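PDB 5HAB: ribonuclease J, which probably degrades RNA as a metal-dependent exoribonuclease of the beta-CASP branch of the metallo-beta-lactamase superfamily. Local coordinates for residues B[184-189]-B[221-226]; B[47-52]-B[163-168]. The protein carries 1 engineered substitution. One frame throughout, in Å; residues are numbered along the deposited sequence.

Interaction 1: B[184-189]-B[221-226]; sequences IHTPSG and GVIALI
Ile223 extends its side chain fully, CG1 beside the backbone N (chi1 -58°) and CD1 trans beyond it (chi2 173°), so the terminal methyl reaches Thr186, Ser188 and Gly189. These three belong to a beta hairpin whose type I turn, Thr186 to Gly189, joins strands 179-186 and 189-194 in one of the two sheets of the metallo-beta-lactamase domain. The turn is closed by the paired backbone bonds Thr186 N to Gly189 O and Gly189 N to Thr186 O. Inside it, Thr186 OG1 accepts from Ser188 N at 3.2 Å, an ST turn with an N-H...O angle of 140°, and donates to Gly189 O at 2.6 Å. Gly189 O is thereby gripped by two donors of the same residue. Ile223 CD1 comes up against this polar frame without bonding to it: Ser188 O lies 3.6 Å from it, and Thr186 OG1 3.8 Å. Ser188 turns its hydroxyl to Thr24 of strand 24-32; of its side chain, CB is the atom that meets Ile223 CD1, at 4.1 Å. Ala190 shares backbone hydrogen bonds with Gly221 and Ile223, which lay strand 189-194 parallel to strand 222-228. Past the end of helix 211-220 the two glycines approach closely: Gly189, with positive phi, brings its bare CA to 3.8 Å from Gly221 O.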
loop_
_atom_site.group_PDB
_atom_site.type_symbol
_atom_site.label_atom_id
_atom_site.label_comp_id
_atom_site.label_asym_id
_atom_site.label_seq_id
_atom_site.Cartn_x
_atom_site.Cartn_y
_atom_site.Cartn_z
ATOM N N ILE B 184 -1.861 17.459 36.940
ATOM C CA ILE B 184 -1.146 17.384 38.201
ATOM C C ILE B 184 -0.643 18.777 38.560
ATOM O O ILE B 184 0.291 19.291 37.951
ATOM C CB ILE B 184 -0.001 16.363 38.125
ATOM C CG1 ILE B 184 -0.567 14.975 37.831
ATOM C CG2 ILE B 184 0.806 16.359 39.415
ATOM C CD1 ILE B 184 0.478 13.926 37.626
ATOM N N HIS B 185 -1.281 19.393 39.547
ATOM C CA HIS B 185 -0.891 20.722 39.989
ATOM C C HIS B 185 0.236 20.636 41.009
ATOM O O HIS B 185 0.142 19.912 42.018
ATOM C CB HIS B 185 -2.085 21.476 40.573
ATOM C CG HIS B 185 -3.212 21.664 39.605
ATOM N ND1 HIS B 185 -3.264 22.720 38.721
ATOM C CD2 HIS B 185 -4.329 20.933 39.385
ATOM C CE1 HIS B 185 -4.366 22.632 37.998
ATOM N NE2 HIS B 185 -5.030 21.557 38.381
ATOM N N THR B 186 1.295 21.388 40.712
ATOM C CA THR B 186 2.501 21.486 41.521
ATOM C C THR B 186 2.716 22.954 41.872
ATOM O O THR B 186 2.133 23.829 41.226
ATOM C CB THR B 186 3.748 20.961 40.767
ATOM O OG1 THR B 186 4.227 21.981 39.880
ATOM C CG2 THR B 186 3.427 19.699 39.979
ATOM N N PRO B 187 3.562 23.237 42.881
ATOM C CA PRO B 187 3.847 24.637 43.220
ATOM C C PRO B 187 4.422 25.465 42.066
ATOM O O PRO B 187 4.345 26.691 42.119
ATOM C CB PRO B 187 4.870 24.525 44.362
ATOM C CG PRO B 187 5.341 23.103 44.350
ATOM C CD PRO B 187 4.195 22.310 43.836
ATOM N N SER B 188 4.979 24.813 41.049
ATOM C CA SER B 188 5.544 25.527 39.903
ATOM C C SER B 188 4.625 25.518 38.683
ATOM O O SER B 188 4.973 26.075 37.641
ATOM C CB SER B 188 6.899 24.936 39.515
ATOM O OG SER B 188 7.929 25.394 40.372
ATOM N N GLY B 189 3.464 24.880 38.804
ATOM C CA GLY B 189 2.539 24.797 37.687
ATOM C C GLY B 189 2.014 23.398 37.426
ATOM O O GLY B 189 2.251 22.492 38.222
ATOM N N GLY B 221 -0.611 28.187 33.602
ATOM C CA GLY B 221 0.754 27.729 33.423
ATOM C C GLY B 221 0.888 26.221 33.362
ATOM O O GLY B 221 0.756 25.537 34.378
ATOM N N VAL B 222 1.141 25.701 32.165
ATOM C CA VAL B 222 1.367 24.272 31.986
ATOM C C VAL B 222 2.844 24.035 31.725
ATOM O O VAL B 222 3.400 24.522 30.742
ATOM C CB VAL B 222 0.498 23.696 30.853
ATOM C CG1 VAL B 222 0.797 22.221 30.651
ATOM C CG2 VAL B 222 -0.973 23.888 31.171
ATOM N N ILE B 223 3.478 23.297 32.630
ATOM C CA ILE B 223 4.891 22.955 32.534
ATOM C C ILE B 223 5.145 21.979 31.390
ATOM O O ILE B 223 6.082 22.143 30.606
ATOM C CB ILE B 223 5.400 22.353 33.862
ATOM C CG1 ILE B 223 5.189 23.332 35.018
ATOM C CG2 ILE B 223 6.861 21.951 33.743
ATOM C CD1 ILE B 223 5.501 22.746 36.379
ATOM N N ALA B 224 4.305 20.956 31.305
ATOM C CA ALA B 224 4.519 19.879 30.351
ATOM C C ALA B 224 3.200 19.240 29.948
ATOM O O ALA B 224 2.286 19.090 30.761
ATOM C CB ALA B 224 5.462 18.828 30.932
ATOM N N LEU B 225 3.105 18.897 28.672
ATOM C CA LEU B 225 1.974 18.149 28.155
ATOM C C LEU B 225 2.465 16.791 27.677
ATOM O O LEU B 225 3.397 16.705 26.873
ATOM C CB LEU B 225 1.288 18.910 27.014
ATOM C CG LEU B 225 0.258 18.136 26.186
ATOM C CD1 LEU B 225 -0.907 17.682 27.049
ATOM C CD2 LEU B 225 -0.245 18.968 25.011
ATOM N N ILE B 226 1.866 15.736 28.217
ATOM C CA ILE B 226 2.062 14.394 27.698
ATOM C C ILE B 226 0.805 14.080 26.920
ATOM O O ILE B 226 -0.288 14.074 27.483
ATOM C CB ILE B 226 2.308 13.358 28.808
ATOM C CG1 ILE B 226 3.606 13.663 29.561
ATOM C CG2 ILE B 226 2.300 11.936 28.237
ATOM C CD1 ILE B 226 3.407 14.472 30.828
#

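Interaction 2: B[47-52]-B[163-168]; sequences NEDIII and KDITIE
Asp49, Ile51, Ile165 and Ile167 meet between the two beta sheets of the metallo-beta-lactamase sandwich, strand 49-53 facing strand 166-172. The touching parts run only 20° apart in direction, and the CA atoms of Ile51 and Ile167 stand 9.2 Å from each other, a spacing filled by side chains. Ile165 and Ile167 share one shape: CG1 lies beside the backbone N and CD1 is trans beyond it (chi2 near 175° in both), which sends each terminal methyl straight across the gap. Ile165 CD1 ends on the CB of Asp49, at 3.5 Å, meeting the methylene and not the carboxylate. Ile51 is folded instead. Its chi2 of -71° bends CD1 back, so that the residue presents two methyls to one: Ile167 CD1 is 3.8 Å from Ile51 CG2 and 3.9 Å from Ile51 CD1, the two side chains meeting tip to tip. The same bend leaves Ile51 CD1 4.3 Å from Ile165 CG2, so Ile51 touches both isoleucines opposite. Ala99 and Val101 of strand 96-102 and Ile184 of strand 179-186 pack round Ile51 as well. Toward the outer end the pairing turns polar but loose. Asn47 ND2 is 4.5 Å from Asp164 OD2, while Asn47 OD1 accepts from Glu25 N, and Asp49 OD1 forms a salt bridge with Arg98. That arginine probably offsets the charge of Asp49, whose OD2 is 6.6 Å from Asp164 OD2; cohesion across this interface thus comes chiefly from methyl packing.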
loop_
_atom_site.group_PDB
_atom_site.type_symbol
_atom_site.label_atom_id
_atom_site.label_comp_id
_atom_site.label_asym_id
_atom_site.label_seq_id
_atom_site.Cartn_x
_atom_site.Cartn_y
_atom_site.Cartn_z
ATOM N N ASN B 47 9.241 16.372 42.680
ATOM C CA ASN B 47 10.284 16.300 43.698
ATOM C C ASN B 47 10.568 14.844 44.079
ATOM O O ASN B 47 11.375 14.183 43.424
ATOM C CB ASN B 47 9.884 17.142 44.910
ATOM C CG ASN B 47 9.761 18.615 44.563
ATOM O OD1 ASN B 47 10.520 19.133 43.742
ATOM N ND2 ASN B 47 8.787 19.289 45.156
ATOM N N GLU B 48 9.925 14.336 45.125
ATOM C CA GLU B 48 10.156 12.946 45.523
ATOM C C GLU B 48 8.854 12.162 45.668
ATOM O O GLU B 48 8.856 11.036 46.164
ATOM C CB GLU B 48 10.951 12.874 46.829
ATOM C CG GLU B 48 12.306 13.564 46.770
ATOM C CD GLU B 48 13.212 13.184 47.930
ATOM O OE1 GLU B 48 14.446 13.158 47.736
ATOM O OE2 GLU B 48 12.691 12.924 49.036
ATOM N N ASP B 49 7.749 12.747 45.218
ATOM C CA ASP B 49 6.476 12.033 45.185
ATOM C C ASP B 49 6.121 11.667 43.747
ATOM O O ASP B 49 6.352 12.452 42.840
ATOM C CB ASP B 49 5.374 12.877 45.818
ATOM C CG ASP B 49 5.532 13.004 47.322
ATOM O OD1 ASP B 49 5.876 11.992 47.970
ATOM O OD2 ASP B 49 5.334 14.120 47.847
ATOM N N ILE B 50 5.589 10.466 43.532
ATOM C CA ILE B 50 5.324 9.990 42.175
ATOM C C ILE B 50 3.847 9.670 41.955
ATOM O O ILE B 50 3.228 8.976 42.757
ATOM C CB ILE B 50 6.189 8.758 41.852
ATOM C CG1 ILE B 50 7.673 9.090 42.017
ATOM C CG2 ILE B 50 5.905 8.255 40.439
ATOM C CD1 ILE B 50 8.585 7.905 41.802
ATOM N N ILE B 51 3.291 10.183 40.861
ATOM C CA ILE B 51 1.961 9.806 40.393
ATOM C C ILE B 51 2.102 8.921 39.156
ATOM O O ILE B 51 2.573 9.379 38.130
ATOM C CB ILE B 51 1.110 11.048 40.078
ATOM C CG1 ILE B 51 1.144 12.026 41.252
ATOM C CG2 ILE B 51 -0.321 10.653 39.720
ATOM C CD1 ILE B 51 0.384 11.544 42.463
ATOM N N ILE B 52 1.713 7.656 39.253
ATOM C CA ILE B 52 1.674 6.788 38.084
ATOM C C ILE B 52 0.387 7.069 37.316
ATOM O O ILE B 52 -0.673 7.250 37.911
ATOM C CB ILE B 52 1.788 5.295 38.475
ATOM C CG1 ILE B 52 3.167 4.993 39.067
ATOM C CG2 ILE B 52 1.555 4.396 37.274
ATOM C CD1 ILE B 52 3.327 3.554 39.548
ATOM N N LYS B 163 0.799 18.209 50.235
ATOM C CA LYS B 163 0.824 19.654 50.440
ATOM C C LYS B 163 1.184 20.382 49.140
ATOM O O LYS B 163 0.855 21.554 48.959
ATOM C CB LYS B 163 1.833 20.018 51.534
ATOM C CG LYS B 163 1.616 19.309 52.866
ATOM C CD LYS B 163 2.661 19.736 53.894
ATOM C CE LYS B 163 2.243 19.383 55.318
ATOM N NZ LYS B 163 2.341 17.922 55.591
ATOM N N ASP B 164 1.854 19.666 48.239
ATOM C CA ASP B 164 2.419 20.247 47.028
ATOM C C ASP B 164 1.806 19.688 45.742
ATOM O O ASP B 164 2.092 20.175 44.650
ATOM C CB ASP B 164 3.932 20.021 47.002
ATOM C CG ASP B 164 4.677 20.956 47.932
ATOM O OD1 ASP B 164 4.100 21.994 48.323
ATOM O OD2 ASP B 164 5.842 20.656 48.268
ATOM N N ILE B 165 0.971 18.662 45.866
ATOM C CA ILE B 165 0.464 17.955 44.699
ATOM C C ILE B 165 -1.050 17.812 44.759
ATOM O O ILE B 165 -1.580 17.251 45.720
ATOM C CB ILE B 165 1.114 16.561 44.573
ATOM C CG1 ILE B 165 2.625 16.681 44.376
ATOM C CG2 ILE B 165 0.467 15.762 43.453
ATOM C CD1 ILE B 165 3.321 15.352 44.334
ATOM N N THR B 166 -1.748 18.311 43.740
ATOM C CA THR B 166 -3.182 18.008 43.624
ATOM C C THR B 166 -3.491 17.421 42.251
ATOM O O THR B 166 -2.821 17.733 41.276
ATOM C CB THR B 166 -4.080 19.245 43.850
ATOM O OG1 THR B 166 -3.901 20.174 42.775
ATOM C CG2 THR B 166 -3.758 19.923 45.173
ATOM N N ILE B 167 -4.516 16.580 42.176
ATOM C CA ILE B 167 -4.899 15.964 40.917
ATOM C C ILE B 167 -6.287 16.416 40.479
ATOM O O ILE B 167 -7.269 16.227 41.195
ATOM C CB ILE B 167 -4.840 14.432 41.036
ATOM C CG1 ILE B 167 -3.389 13.962 41.155
ATOM C CG2 ILE B 167 -5.537 13.769 39.860
ATOM C CD1 ILE B 167 -3.255 12.474 41.403
ATOM N N GLU B 168 -6.355 16.984 39.278
ATOM C CA GLU B 168 -7.604 17.450 38.682
ATOM C C GLU B 168 -7.993 16.585 37.482
ATOM O O GLU B 168 -7.156 16.286 36.633
ATOM C CB GLU B 168 -7.469 18.917 38.258
ATOM C CG GLU B 168 -8.669 19.488 37.514
ATOM C CD GLU B 168 -8.450 20.931 37.093
ATOM O OE1 GLU B 168 -7.368 21.479 37.393
ATOM O OE2 GLU B 168 -9.365 21.527 36.483
#

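How the interactions relate
The two contacts lie about 11 Å apart between centres and share the sheet that contains strands 166-172 and 179-186, antiparallel neighbours in sequence and in space. Residues of interaction 1 and interaction 2 touch directly: His185 N lies 2.8 Å from Thr166 O, a probable backbone hydrogen bond, with a second probable hydrogen bond between Glu168 OE1 and His185 NE2, at 2.5 Å, and Glu168 also in a salt bridge to Arg213. On the inner face, Ile184 CD1 packs 3.8 Å from Ile51 CB. Interaction 2 thus joins the two sheets, whereas interaction 1 packs within one of them. Neither touches the bound RNA, whose nearest atoms are about 15 Å and 17 Å away respectively.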